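Local coordinates for protein HRI1 (Saccharomyces cerevisiae, PDB 3RBY) that is non-essential and of unknown function, but interacts with HRR25 and may interact with SEC72, at residues 73-78 with 93-98; 30-35 with 57-62; 214-219 with 232-237; 176-181 with 194-199; 132-137 with 150-155. All blocks are in the same frame, centred on the assembly; numbering follows the deposited sequence.

Interactions 1 and 2 belong to the larger antiparallel sheet and touch each other, Thr-61 meeting Asn-77 and Val-62 packing on Phe-76. Interactions 3 and 4 both reach the second, seven-stranded sheet; the loop of 214-219 lies against strands that interaction 4 pairs. Interactions 1 and 4 are both strand pairings, but 4 is fully buried, with apolar rows and an arginine supplied with partners, and Ile-34 of interaction 2 packs on it. The other four are partly buried. Interaction 2 adds histidine, asparagine and tyrosine hydrogen bonds to one strand-end bridge. Interaction 3 lies farthest out, held by a hydroxyl bond and aliphatic packing. Interaction 5 joins two loop segments loosely and touches interaction 4 through Trp-176 and Arg-137.

Interaction 1 of 5, residues 73-78 with 93-98; sequences TQDFNF and RGEVNT
Thr-98 overlaps Gln-74 with its hydroxyl: OG1 lies 3.5 Å from Gln-74 CB and donates to Gln-74 O at 2.8 Å, and it is also hydrogen-bonded with Trp-100 NE1. The same carbonyl takes the backbone N-H of Thr-98, so two donors of one residue grip a single oxygen. Standing between the backbone N and the carbonyl carbon (chi1 71°), OG1 can reach across the strand gap, and it also faces the rim of the Phe-76 ring, near the ring plane, 3.6 Å from CE1. Threonine suits a buried strand position here because its branched carbon packs while its hydroxyl finds an acceptor.

The strands run antiparallel at 169°. Gln-74 with Thr-98 and Phe-76 with Val-96 are hydrogen-bonded pairs, the latter closed by Phe-76 N to Val-96 O and Val-96 N to Phe-76 O, both 2.8 Å. Past the pairing, Phe-78 brings CE1 to 3.9 Å from Val-96 CG2 and receives Phe-76 CB over one face. A water spans Phe-78 N and Gly-94 O where the backbones part; Gly-94, with positive phi, occupies a conformation that calls for glycine. Asp-75 and Asn-97 make the other face polar, and nearby Glu-95 forms a salt bridge with Lys-63.

Strand 71-76 thus lies between strands 62-66 and 96-102, with Tyr-33 meeting the Phe-76 ring edge-to-face and Trp-53 and Phe-55 meeting Phe-78.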
# COMPACT_ATOMS: atom_id res chain seq x y z
N THR A 73 11.21 18.28 -4.84
CA THR A 73 11.28 18.94 -3.55
C THR A 73 9.99 19.69 -3.32
O THR A 73 9.41 20.26 -4.25
CB THR A 73 12.45 19.94 -3.46
OG1 THR A 73 12.36 20.88 -4.55
CG2 THR A 73 13.78 19.19 -3.53
N GLN A 74 9.54 19.71 -2.08
CA GLN A 74 8.34 20.45 -1.79
C GLN A 74 8.57 21.21 -0.50
O GLN A 74 8.88 20.62 0.55
CB GLN A 74 7.14 19.50 -1.69
CG GLN A 74 6.88 18.73 -2.98
CD GLN A 74 5.47 18.14 -3.02
OE1 GLN A 74 4.48 18.86 -2.85
NE2 GLN A 74 5.38 16.83 -3.21
N ASP A 75 8.43 22.52 -0.60
CA ASP A 75 8.69 23.39 0.53
C ASP A 75 7.38 23.97 0.99
O ASP A 75 6.73 24.74 0.27
CB ASP A 75 9.71 24.44 0.10
CG ASP A 75 10.98 23.78 -0.42
OD1 ASP A 75 11.44 24.14 -1.52
OD2 ASP A 75 11.49 22.88 0.28
N PHE A 76 6.97 23.54 2.17
CA PHE A 76 5.63 23.87 2.66
C PHE A 76 5.62 25.02 3.64
O PHE A 76 6.41 25.06 4.59
CB PHE A 76 4.99 22.66 3.36
CG PHE A 76 4.63 21.54 2.42
CD1 PHE A 76 5.52 20.50 2.19
CD2 PHE A 76 3.40 21.51 1.77
CE1 PHE A 76 5.20 19.46 1.33
CE2 PHE A 76 3.07 20.48 0.91
CZ PHE A 76 3.97 19.46 0.68
N ASN A 77 4.70 25.94 3.41
CA ASN A 77 4.29 26.89 4.44
C ASN A 77 2.78 26.79 4.60
O ASN A 77 2.02 27.47 3.91
CB ASN A 77 4.72 28.32 4.08
CG ASN A 77 6.21 28.52 4.22
OD1 ASN A 77 6.95 28.43 3.23
ND2 ASN A 77 6.68 28.75 5.45
N PHE A 78 2.36 25.91 5.50
CA PHE A 78 0.95 25.52 5.59
C PHE A 78 -0.02 26.67 5.81
O PHE A 78 0.26 27.62 6.55
CB PHE A 78 0.78 24.46 6.68
CG PHE A 78 1.64 23.25 6.47
CD1 PHE A 78 2.67 22.94 7.35
CD2 PHE A 78 1.44 22.44 5.36
CE1 PHE A 78 3.47 21.82 7.13
CE2 PHE A 78 2.24 21.33 5.14
CZ PHE A 78 3.26 21.02 6.03
N ARG A 93 7.50 24.85 13.76
CA ARG A 93 6.94 26.13 13.33
C ARG A 93 7.67 26.61 12.08
O ARG A 93 8.90 26.48 11.99
CB ARG A 93 7.03 27.18 14.43
CG ARG A 93 6.10 26.95 15.62
CD ARG A 93 4.65 26.72 15.19
NE ARG A 93 4.04 25.61 15.93
CZ ARG A 93 3.16 25.76 16.92
NH1 ARG A 93 2.79 26.98 17.28
NH2 ARG A 93 2.64 24.72 17.54
N GLY A 94 6.92 27.15 11.13
CA GLY A 94 7.54 27.72 9.94
C GLY A 94 7.68 26.74 8.79
O GLY A 94 7.09 25.66 8.78
N GLU A 95 8.48 27.13 7.80
CA GLU A 95 8.56 26.36 6.58
C GLU A 95 9.00 24.93 6.89
O GLU A 95 9.74 24.69 7.86
CB GLU A 95 9.53 27.03 5.61
CG GLU A 95 9.87 26.22 4.38
CD GLU A 95 10.49 27.10 3.28
OE1 GLU A 95 11.57 26.77 2.75
OE2 GLU A 95 9.87 28.13 2.92
N VAL A 96 8.51 23.98 6.09
CA VAL A 96 9.03 22.61 6.16
C VAL A 96 9.58 22.21 4.81
O VAL A 96 8.89 22.28 3.80
CB VAL A 96 7.95 21.59 6.56
CG1 VAL A 96 8.57 20.20 6.64
CG2 VAL A 96 7.30 21.98 7.88
N ASN A 97 10.83 21.77 4.80
CA ASN A 97 11.46 21.35 3.56
C ASN A 97 11.46 19.83 3.37
O ASN A 97 12.06 19.10 4.17
CB ASN A 97 12.88 21.91 3.50
CG ASN A 97 12.91 23.42 3.60
OD1 ASN A 97 12.59 24.12 2.64
ND2 ASN A 97 13.27 23.93 4.78
N THR A 98 10.79 19.37 2.31
CA THR A 98 10.65 17.93 2.09
C THR A 98 11.18 17.49 0.73
O THR A 98 11.23 18.27 -0.22
CB THR A 98 9.19 17.44 2.24
OG1 THR A 98 8.41 17.90 1.12
CG2 THR A 98 8.58 17.94 3.55
O HOH W 1 4.38 25.88 7.83

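Interaction 2 of 5, residues 30-35 with 57-62; sequences DGHYIS and GTNETV
Tyr-33 and Gly-57 form an antiparallel hydrogen-bonded pair where strand 33-38 begins and strand 51-57 ends, Tyr-33 N donating to Gly-57 O at 2.9 Å and Gly-57 N to Tyr-33 O at 2.8 Å, after which the second segment turns into the short 3-10 segment 59-61.

The Tyr-33 ring doubles back over its own partner: CG sits between the backbone N and the carbonyl carbon (chi1 66°), which lays one face on Gly-57, whose CA stands 3.8 Å from the ring centroid in a CH-pi contact. Only glycine fits, since a CB would collide with Tyr-33 OH and Thr-61 OG1. The phenol donates to Thr-61 OG1 at 2.9 Å, and Thr-61 OG1 in turn donates to Thr-58 O. Val-62 CG1 packs against Tyr-33 CE2 at 3.5 Å.

Toward the start of 30-35, Asn-59 N donates to His-32 ND1 at 2.9 Å, 18° out of the ring plane. The Asn-59 amide lies alongside the imidazole, and ND2 reaches Asp-30 O at 3.0 Å.

Because ND1 acts as an acceptor, His-32 probably carries its proton on NE2 and is neutral; the chain of hydrogen bonds from Tyr-33 OH through Thr-61 OG1 to Thr-58 O orients both hydroxyls.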
# COMPACT_ATOMS: atom_id res chain seq x y z
N ASP A 30 -4.55 21.71 -10.20
CA ASP A 30 -3.99 23.06 -10.04
C ASP A 30 -2.94 23.15 -8.92
O ASP A 30 -2.21 24.14 -8.84
CB ASP A 30 -5.10 24.10 -9.81
CG ASP A 30 -5.95 24.32 -11.04
OD1 ASP A 30 -5.73 23.63 -12.07
OD2 ASP A 30 -6.87 25.18 -10.97
N GLY A 31 -2.88 22.14 -8.04
CA GLY A 31 -1.85 22.09 -7.01
C GLY A 31 -2.28 22.38 -5.58
O GLY A 31 -1.44 22.40 -4.67
N HIS A 32 -3.58 22.63 -5.36
CA HIS A 32 -4.11 22.82 -4.01
C HIS A 32 -4.08 21.47 -3.27
O HIS A 32 -4.27 20.40 -3.89
CB HIS A 32 -5.53 23.38 -4.07
CG HIS A 32 -5.69 24.51 -5.03
ND1 HIS A 32 -4.93 25.67 -4.95
CD2 HIS A 32 -6.48 24.67 -6.12
CE1 HIS A 32 -5.26 26.48 -5.94
NE2 HIS A 32 -6.20 25.90 -6.66
N TYR A 33 -3.82 21.50 -1.96
CA TYR A 33 -3.61 20.26 -1.21
C TYR A 33 -4.25 20.27 0.19
O TYR A 33 -4.30 21.32 0.86
CB TYR A 33 -2.11 19.97 -1.08
CG TYR A 33 -1.38 21.00 -0.25
CD1 TYR A 33 -1.26 20.85 1.12
CD2 TYR A 33 -0.82 22.15 -0.84
CE1 TYR A 33 -0.60 21.79 1.90
CE2 TYR A 33 -0.16 23.10 -0.07
CZ TYR A 33 -0.05 22.91 1.30
OH TYR A 33 0.60 23.85 2.08
N ILE A 34 -4.74 19.10 0.62
CA ILE A 34 -5.19 18.87 2.00
C ILE A 34 -4.75 17.47 2.44
O ILE A 34 -4.66 16.55 1.63
CB ILE A 34 -6.72 18.98 2.11
CG1 ILE A 34 -7.18 18.82 3.56
CG2 ILE A 34 -7.39 17.95 1.24
CD1 ILE A 34 -8.57 19.36 3.80
N SER A 35 -4.45 17.32 3.73
CA SER A 35 -4.07 16.03 4.27
C SER A 35 -4.76 15.81 5.61
O SER A 35 -4.45 16.50 6.59
CB SER A 35 -2.54 15.92 4.41
OG SER A 35 -2.13 14.61 4.75
N GLY A 57 -3.34 23.72 2.06
CA GLY A 57 -2.84 24.98 1.53
C GLY A 57 -3.25 25.05 0.08
O GLY A 57 -3.39 24.02 -0.59
N THR A 58 -3.46 26.27 -0.39
CA THR A 58 -3.68 26.52 -1.82
C THR A 58 -2.33 26.41 -2.52
O THR A 58 -1.29 26.34 -1.85
CB THR A 58 -4.36 27.89 -2.03
OG1 THR A 58 -3.70 28.86 -1.21
CG2 THR A 58 -5.86 27.80 -1.59
N ASN A 59 -2.33 26.35 -3.85
CA ASN A 59 -1.09 26.01 -4.54
C ASN A 59 0.13 26.87 -4.20
O ASN A 59 1.26 26.37 -4.14
CB ASN A 59 -1.28 25.88 -6.07
CG ASN A 59 -1.92 27.12 -6.71
OD1 ASN A 59 -2.09 28.17 -6.07
ND2 ASN A 59 -2.27 27.00 -7.99
N GLU A 60 -0.08 28.17 -3.95
CA GLU A 60 1.08 29.05 -3.72
C GLU A 60 1.78 28.79 -2.38
O GLU A 60 2.85 29.34 -2.14
CB GLU A 60 0.70 30.53 -3.83
CG GLU A 60 0.08 31.13 -2.57
CD GLU A 60 -1.37 30.69 -2.38
OE1 GLU A 60 -1.96 30.11 -3.34
OE2 GLU A 60 -1.91 30.94 -1.29
N THR A 61 1.19 27.97 -1.52
CA THR A 61 1.81 27.72 -0.20
C THR A 61 2.84 26.59 -0.21
O THR A 61 3.39 26.24 0.84
CB THR A 61 0.76 27.45 0.89
OG1 THR A 61 0.06 26.23 0.60
CG2 THR A 61 -0.22 28.61 0.98
N VAL A 62 3.09 26.02 -1.38
CA VAL A 62 4.11 24.98 -1.48
C VAL A 62 4.90 25.19 -2.76
O VAL A 62 4.32 25.40 -3.83
CB VAL A 62 3.51 23.55 -1.40
CG1 VAL A 62 2.38 23.35 -2.42
CG2 VAL A 62 4.59 22.50 -1.59

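Interaction 3 of 5, residues 214-219 with 232-237; sequences EVNKIP and TSNGLN
Ser-233 supplies a hydrogen bond across the contact: OG donates to Asn-216 O at 2.8 Å, meeting the oxygen well off its axis, with a C=O...donor angle of 129°. With chi1 at -175° the hydroxyl lies opposite the backbone nitrogen and reaches the 3-10 segment 215-217, where a small serine can approach the chain closely. A weaker CA-H...O contact runs alongside, Lys-217 CA standing 3.5 Å from Ser-233 O.

The apolar packing belongs to the methylenes of Lys-217, the residue most covered here. Its CB lies 4.0 Å from Leu-236 CB, the two side chains crossing at about a right angle, and its CG lies 4.0 Å from Asn-234 CB. A long aliphatic chain with a charged end suits a place that is apolar beside the hairpin and polar farther out.

The charge is paired inside 214-219. A bend at the last torsion (chi4 92°) carries Lys-217 NZ to 2.9 Å from Glu-214 OE1, forming a salt bridge on the anti lone pair of that oxygen; Tyr-166 and Gln-183 hold the same carboxylate.

The second segment is the tip of the hairpin of strands 230-233 and 236-244: Ser-233 N bonds to Leu-236 O at 2.9 Å, and the return bond closes a type I' turn. Asn-234 and Gly-235, both with positive phi, are the classic Asn-Gly pair of this two-residue beta hairpin.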
# COMPACT_ATOMS: atom_id res chain seq x y z
N GLU A 214 -19.98 22.64 12.55
CA GLU A 214 -20.40 23.46 11.40
C GLU A 214 -20.26 22.77 10.04
O GLU A 214 -20.31 23.41 8.98
CB GLU A 214 -19.64 24.78 11.41
CG GLU A 214 -19.64 25.45 12.76
CD GLU A 214 -19.32 26.93 12.66
OE1 GLU A 214 -20.16 27.71 12.14
OE2 GLU A 214 -18.23 27.31 13.11
N VAL A 215 -20.11 21.45 10.08
CA VAL A 215 -19.98 20.62 8.88
C VAL A 215 -21.06 20.85 7.82
O VAL A 215 -20.78 20.77 6.63
CB VAL A 215 -19.93 19.13 9.27
CG1 VAL A 215 -20.14 18.25 8.06
CG2 VAL A 215 -18.60 18.82 9.97
N ASN A 216 -22.28 21.17 8.24
CA ASN A 216 -23.34 21.47 7.25
C ASN A 216 -23.13 22.79 6.50
O ASN A 216 -23.95 23.16 5.65
CB ASN A 216 -24.74 21.44 7.89
CG ASN A 216 -25.01 22.63 8.83
OD1 ASN A 216 -24.09 23.23 9.38
ND2 ASN A 216 -26.29 22.95 9.02
N LYS A 217 -22.05 23.51 6.81
CA LYS A 217 -21.69 24.72 6.07
C LYS A 217 -20.64 24.41 5.00
O LYS A 217 -20.10 25.32 4.37
CB LYS A 217 -21.17 25.82 7.00
CG LYS A 217 -22.20 26.49 7.92
CD LYS A 217 -21.47 27.46 8.86
CE LYS A 217 -22.41 28.42 9.61
NZ LYS A 217 -22.84 27.89 10.94
N ILE A 218 -20.35 23.12 4.82
CA ILE A 218 -19.42 22.67 3.79
C ILE A 218 -20.16 22.02 2.64
O ILE A 218 -20.91 21.05 2.84
CB ILE A 218 -18.42 21.68 4.35
CG1 ILE A 218 -17.84 22.21 5.66
CG2 ILE A 218 -17.34 21.41 3.33
CD1 ILE A 218 -16.63 21.44 6.16
N PRO A 219 -19.95 22.54 1.42
CA PRO A 219 -20.69 22.02 0.26
C PRO A 219 -20.35 20.54 0.03
O PRO A 219 -19.20 20.13 0.24
CB PRO A 219 -20.20 22.90 -0.90
CG PRO A 219 -19.57 24.13 -0.23
CD PRO A 219 -18.99 23.59 1.06
N THR A 232 -23.25 28.67 -1.79
CA THR A 232 -23.61 29.00 -0.41
C THR A 232 -24.24 27.80 0.31
O THR A 232 -25.25 27.23 -0.12
CB THR A 232 -24.54 30.23 -0.33
OG1 THR A 232 -23.93 31.34 -1.00
CG2 THR A 232 -24.82 30.59 1.13
N SER A 233 -23.60 27.42 1.41
CA SER A 233 -24.08 26.33 2.25
C SER A 233 -24.39 26.89 3.64
O SER A 233 -23.47 27.19 4.41
CB SER A 233 -23.02 25.23 2.36
OG SER A 233 -23.51 24.12 3.09
N ASN A 234 -25.68 27.04 3.95
CA ASN A 234 -26.10 27.56 5.26
C ASN A 234 -25.44 28.89 5.60
O ASN A 234 -24.78 29.02 6.64
CB ASN A 234 -25.84 26.52 6.37
CG ASN A 234 -26.93 25.46 6.44
OD1 ASN A 234 -26.66 24.27 6.26
ND2 ASN A 234 -28.17 25.88 6.71
N GLY A 235 -25.59 29.86 4.71
CA GLY A 235 -25.04 31.18 4.95
C GLY A 235 -23.54 31.34 4.73
O GLY A 235 -23.04 32.48 4.69
N LEU A 236 -22.80 30.23 4.60
CA LEU A 236 -21.37 30.31 4.30
C LEU A 236 -21.10 30.23 2.79
O LEU A 236 -21.52 29.28 2.11
CB LEU A 236 -20.60 29.21 5.03
CG LEU A 236 -19.43 29.65 5.92
CD1 LEU A 236 -18.18 28.89 5.57
CD2 LEU A 236 -19.16 31.14 5.86
N ASN A 237 -20.39 31.23 2.27
CA ASN A 237 -20.06 31.29 0.85
C ASN A 237 -18.72 30.64 0.54
O ASN A 237 -17.74 30.82 1.27
CB ASN A 237 -20.06 32.72 0.34
CG ASN A 237 -21.44 33.34 0.37
OD1 ASN A 237 -22.44 32.65 0.57
ND2 ASN A 237 -21.51 34.65 0.17

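Interaction 4 of 5, residues 176-181 with 194-199; sequences WIQGFL and FIRLLE
Ile-177, the most covered residue, pairs with Leu-197 in both backbone and side chain: Ile-177 N donates to Leu-197 O at 2.9 Å, Leu-197 N returns the bond to Ile-177 O, and the two CB atoms lie 3.8 Å apart. A beta-branched chain suits the extended backbone, and on the same face Ile-195 continues the apolar row. Gly-179 faces Ile-195, where a CB would be tight against CG1.

Trp-176 lies on the other face, side by side with Leu-198, which sets CD1 over the indole, 3.7 Å from the centroid of the five-membered ring and 16° off its normal. The broad ring gives the methyl a flat surface, while its NE1 bonds to Arg-137 O.

Arg-196 runs beside Gln-178, their CG atoms 3.5 Å apart. Bends at chi2 (-131°) and chi3 (-82°) fold its chain so that NH2 meets Gln-178 OE1 at 2.6 Å, the oxygen lying in the guanidinium plane; NH1 goes to Phe-22 O, and the Phe-22 ring makes a cation-pi contact. An alanine in place of Arg-196 is likely to leave Gln-178 OE1 and Phe-22 O without their guanidinium donors and to open a gap beside Phe-22. Farther along this face, Phe-180 CB rests 3.5 Å from Phe-194 CD1.

The whole is a regular antiparallel beta hairpin of strands 176-183 and 192-199 within the seven-stranded sheet, one face packed against strand 33-38 of the ten-stranded sheet and the other covered by Val-215, Ile-218 and Tyr-222.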
# COMPACT_ATOMS: atom_id res chain seq x y z
N TRP A 176 -13.36 10.96 -4.27
CA TRP A 176 -12.90 11.25 -2.90
C TRP A 176 -12.82 12.74 -2.57
O TRP A 176 -12.06 13.50 -3.19
CB TRP A 176 -11.54 10.61 -2.65
CG TRP A 176 -11.54 9.11 -2.74
CD1 TRP A 176 -11.49 8.36 -3.87
CD2 TRP A 176 -11.56 8.18 -1.63
NE1 TRP A 176 -11.50 7.02 -3.55
CE2 TRP A 176 -11.53 6.88 -2.19
CE3 TRP A 176 -11.61 8.32 -0.24
CZ2 TRP A 176 -11.55 5.71 -1.38
CZ3 TRP A 176 -11.62 7.16 0.56
CH2 TRP A 176 -11.59 5.88 -0.01
N ILE A 177 -13.57 13.15 -1.55
CA ILE A 177 -13.62 14.54 -1.14
C ILE A 177 -13.04 14.70 0.26
O ILE A 177 -13.45 14.01 1.19
CB ILE A 177 -15.07 15.06 -1.13
CG1 ILE A 177 -15.65 15.11 -2.55
CG2 ILE A 177 -15.14 16.44 -0.48
CD1 ILE A 177 -16.54 13.93 -2.89
N GLN A 178 -12.08 15.62 0.40
CA GLN A 178 -11.60 16.02 1.72
C GLN A 178 -11.71 17.53 1.87
O GLN A 178 -11.48 18.27 0.90
CB GLN A 178 -10.17 15.56 1.94
CG GLN A 178 -10.01 14.05 1.96
CD GLN A 178 -8.66 13.64 2.48
OE1 GLN A 178 -8.56 13.01 3.54
NE2 GLN A 178 -7.61 14.01 1.74
N GLY A 179 -12.08 17.97 3.07
CA GLY A 179 -12.32 19.37 3.32
C GLY A 179 -12.04 19.80 4.76
O GLY A 179 -12.03 18.98 5.68
N PHE A 180 -11.80 21.10 4.93
CA PHE A 180 -11.78 21.69 6.27
C PHE A 180 -12.56 23.01 6.32
O PHE A 180 -12.85 23.62 5.29
CB PHE A 180 -10.34 21.85 6.79
CG PHE A 180 -9.72 23.19 6.46
CD1 PHE A 180 -9.11 23.42 5.23
CD2 PHE A 180 -9.71 24.21 7.41
CE1 PHE A 180 -8.53 24.65 4.93
CE2 PHE A 180 -9.11 25.45 7.12
CZ PHE A 180 -8.52 25.67 5.87
N LEU A 181 -12.95 23.40 7.53
CA LEU A 181 -13.54 24.71 7.82
C LEU A 181 -13.09 25.11 9.22
O LEU A 181 -13.36 24.40 10.18
CB LEU A 181 -15.08 24.66 7.72
CG LEU A 181 -15.84 25.98 7.97
CD1 LEU A 181 -15.35 27.09 7.01
CD2 LEU A 181 -17.36 25.78 7.85
N PHE A 194 -13.90 19.08 9.76
CA PHE A 194 -13.32 18.32 8.65
C PHE A 194 -14.36 17.36 8.10
O PHE A 194 -15.25 16.92 8.83
CB PHE A 194 -12.11 17.49 9.10
CG PHE A 194 -11.04 18.29 9.77
CD1 PHE A 194 -10.17 19.10 9.02
CD2 PHE A 194 -10.87 18.23 11.15
CE1 PHE A 194 -9.17 19.84 9.65
CE2 PHE A 194 -9.87 18.97 11.79
CZ PHE A 194 -9.01 19.77 11.04
N ILE A 195 -14.24 17.04 6.83
CA ILE A 195 -15.05 15.97 6.27
C ILE A 195 -14.23 15.16 5.28
O ILE A 195 -13.32 15.69 4.61
CB ILE A 195 -16.27 16.51 5.55
CG1 ILE A 195 -15.83 17.51 4.48
CG2 ILE A 195 -17.21 17.19 6.54
CD1 ILE A 195 -16.86 17.69 3.37
N ARG A 196 -14.53 13.87 5.24
CA ARG A 196 -14.04 12.99 4.21
C ARG A 196 -15.28 12.34 3.64
O ARG A 196 -16.03 11.67 4.36
CB ARG A 196 -13.10 11.93 4.77
CG ARG A 196 -11.73 11.96 4.15
CD ARG A 196 -11.29 10.59 3.72
NE ARG A 196 -10.76 9.81 4.83
CZ ARG A 196 -9.55 9.95 5.37
NH1 ARG A 196 -9.20 9.15 6.37
NH2 ARG A 196 -8.69 10.87 4.96
N LEU A 197 -15.55 12.60 2.37
CA LEU A 197 -16.79 12.18 1.76
C LEU A 197 -16.45 11.29 0.58
O LEU A 197 -15.47 11.54 -0.12
CB LEU A 197 -17.53 13.42 1.25
CG LEU A 197 -18.90 13.81 1.78
CD1 LEU A 197 -19.41 14.95 0.91
CD2 LEU A 197 -19.89 12.64 1.77
N LEU A 198 -17.25 10.24 0.37
CA LEU A 198 -17.02 9.34 -0.75
C LEU A 198 -18.29 9.19 -1.56
O LEU A 198 -19.34 8.84 -1.02
CB LEU A 198 -16.54 7.97 -0.23
CG LEU A 198 -16.27 6.84 -1.23
CD1 LEU A 198 -15.08 7.17 -2.13
CD2 LEU A 198 -16.03 5.51 -0.49
N GLU A 199 -18.19 9.48 -2.86
CA GLU A 199 -19.31 9.21 -3.77
C GLU A 199 -19.19 7.77 -4.28
O GLU A 199 -18.29 7.45 -5.06
CB GLU A 199 -19.38 10.20 -4.93
CG GLU A 199 -20.39 9.77 -6.01
CD GLU A 199 -20.51 10.76 -7.17
OE1 GLU A 199 -20.69 10.32 -8.34
OE2 GLU A 199 -20.43 11.99 -6.92

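Interaction 5 of 5, residues 132-137 with 150-155; sequences PVDPSR and FSSNAR. With SO4 (sulfate ion), chain F.
Neither segment is regular where they meet: 134-137 makes a type I turn, closed by Arg-137 N to Asp-134 O, and passes 150-155 with Ser-136 and Ala-154 nearest, their CA atoms 5.7 Å apart.

Asp-134 crosses the Phe-150 ring at about a right angle, its carboxylate plane turned 71° from the ring plane. OD2 approaches the ring edge 3.5 Å from CE2, where the aromatic hydrogens are slightly positive and can favour a carboxylate. Pro-135 CG touches Ala-154 CB at 3.9 Å, two compact apolar groups that let the loops pack together.

Asp-134 OD1 accepts from Ser-136 N at 2.8 Å and also from Ser-136 OG; OD2 has a long salt bridge to Arg-137 NH2, whose NH1 pairs with Asp-139 of the second subunit. A leucine in place of Asp-134 would probably leave Ser-136 N and OG without their acceptor and Arg-137 without this distant carboxylate. Nearby, Arg-155 N donates to O1 of a sulfate at 3.0 Å, an ion probably drawn from the crystallisation liquor.

Asp-134 OD1, accepting from the N-H two residues on, makes an Asx turn; it lies within the loop that joins strand 124-132 of one sheet to strand 156-161 of the other.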
# COMPACT_ATOMS: atom_id res chain seq x y z
N PRO A 132 0.15 5.91 -4.09
CA PRO A 132 -0.80 6.53 -5.01
C PRO A 132 -1.93 5.56 -5.26
O PRO A 132 -1.72 4.35 -5.47
CB PRO A 132 0.01 6.72 -6.31
CG PRO A 132 1.47 6.64 -5.86
CD PRO A 132 1.48 5.69 -4.70
N VAL A 133 -3.14 6.10 -5.28
CA VAL A 133 -4.34 5.30 -5.33
C VAL A 133 -5.24 5.89 -6.45
O VAL A 133 -5.04 7.04 -6.87
CB VAL A 133 -4.95 5.28 -3.90
CG1 VAL A 133 -6.26 6.02 -3.79
CG2 VAL A 133 -5.04 3.85 -3.36
N ASP A 134 -6.20 5.11 -6.95
CA ASP A 134 -7.00 5.55 -8.10
C ASP A 134 -8.28 6.20 -7.61
O ASP A 134 -9.19 5.52 -7.12
CB ASP A 134 -7.32 4.37 -9.02
CG ASP A 134 -8.23 4.76 -10.20
OD1 ASP A 134 -8.85 5.85 -10.14
OD2 ASP A 134 -8.32 3.98 -11.17
N PRO A 135 -8.35 7.54 -7.73
CA PRO A 135 -9.43 8.34 -7.13
C PRO A 135 -10.77 8.10 -7.77
O PRO A 135 -11.79 8.49 -7.21
CB PRO A 135 -8.98 9.79 -7.36
CG PRO A 135 -7.98 9.73 -8.46
CD PRO A 135 -7.29 8.39 -8.31
N SER A 136 -10.78 7.47 -8.94
CA SER A 136 -12.03 7.20 -9.62
C SER A 136 -12.72 5.92 -9.13
O SER A 136 -13.79 5.59 -9.63
CB SER A 136 -11.84 7.18 -11.13
OG SER A 136 -10.91 6.19 -11.52
N ARG A 137 -12.12 5.23 -8.16
CA ARG A 137 -12.72 4.04 -7.54
C ARG A 137 -13.26 4.33 -6.15
O ARG A 137 -12.71 5.18 -5.44
CB ARG A 137 -11.68 2.92 -7.41
CG ARG A 137 -10.81 2.81 -8.63
CD ARG A 137 -11.65 2.40 -9.81
NE ARG A 137 -11.58 0.96 -10.00
CZ ARG A 137 -10.96 0.38 -11.03
NH1 ARG A 137 -10.93 -0.95 -11.11
NH2 ARG A 137 -10.37 1.12 -11.97
N PHE A 150 -0.45 5.10 -15.86
CA PHE A 150 -1.74 5.39 -15.25
C PHE A 150 -2.28 6.74 -15.69
O PHE A 150 -1.59 7.76 -15.58
CB PHE A 150 -1.66 5.36 -13.72
CG PHE A 150 -2.97 5.68 -13.06
CD1 PHE A 150 -3.15 6.90 -12.42
CD2 PHE A 150 -4.02 4.78 -13.09
CE1 PHE A 150 -4.36 7.22 -11.82
CE2 PHE A 150 -5.25 5.10 -12.49
CZ PHE A 150 -5.42 6.32 -11.85
N SER A 151 -3.50 6.73 -16.19
CA SER A 151 -4.18 7.97 -16.54
C SER A 151 -5.53 7.98 -15.84
O SER A 151 -6.20 6.95 -15.75
CB SER A 151 -4.38 8.07 -18.05
OG SER A 151 -5.33 7.12 -18.52
N SER A 152 -5.93 9.14 -15.33
CA SER A 152 -7.25 9.25 -14.73
C SER A 152 -8.04 10.37 -15.38
O SER A 152 -7.55 11.50 -15.52
CB SER A 152 -7.17 9.45 -13.21
OG SER A 152 -8.28 8.85 -12.56
N ASN A 153 -9.26 10.06 -15.79
CA ASN A 153 -10.19 11.09 -16.22
C ASN A 153 -10.80 11.80 -15.00
O ASN A 153 -11.72 12.63 -15.13
CB ASN A 153 -11.29 10.48 -17.10
CG ASN A 153 -11.49 11.24 -18.41
OD1 ASN A 153 -10.51 11.53 -19.12
ND2 ASN A 153 -12.74 11.58 -18.73
N ALA A 154 -10.27 11.47 -13.82
CA ALA A 154 -10.85 11.90 -12.56
C ALA A 154 -10.98 13.42 -12.49
O ALA A 154 -10.01 14.15 -12.71
CB ALA A 154 -10.05 11.39 -11.38
N ARG A 155 -12.19 13.87 -12.18
CA ARG A 155 -12.44 15.28 -11.94
C ARG A 155 -11.54 15.80 -10.82
O ARG A 155 -11.12 15.04 -9.91
CB ARG A 155 -13.90 15.49 -11.55
CG ARG A 155 -14.24 14.88 -10.22
CD ARG A 155 -15.72 15.00 -9.93
NE ARG A 155 -16.03 14.23 -8.73
CZ ARG A 155 -17.09 14.45 -7.96
NH1 ARG A 155 -17.95 15.41 -8.28
NH2 ARG A 155 -17.29 13.71 -6.88
S SO4 F . -14.70 10.41 -11.37
O1 SO4 F . -14.21 11.79 -11.42
O2 SO4 F . -14.30 9.76 -10.12
O3 SO4 F . -14.11 9.64 -12.48
O4 SO4 F . -16.18 10.43 -11.45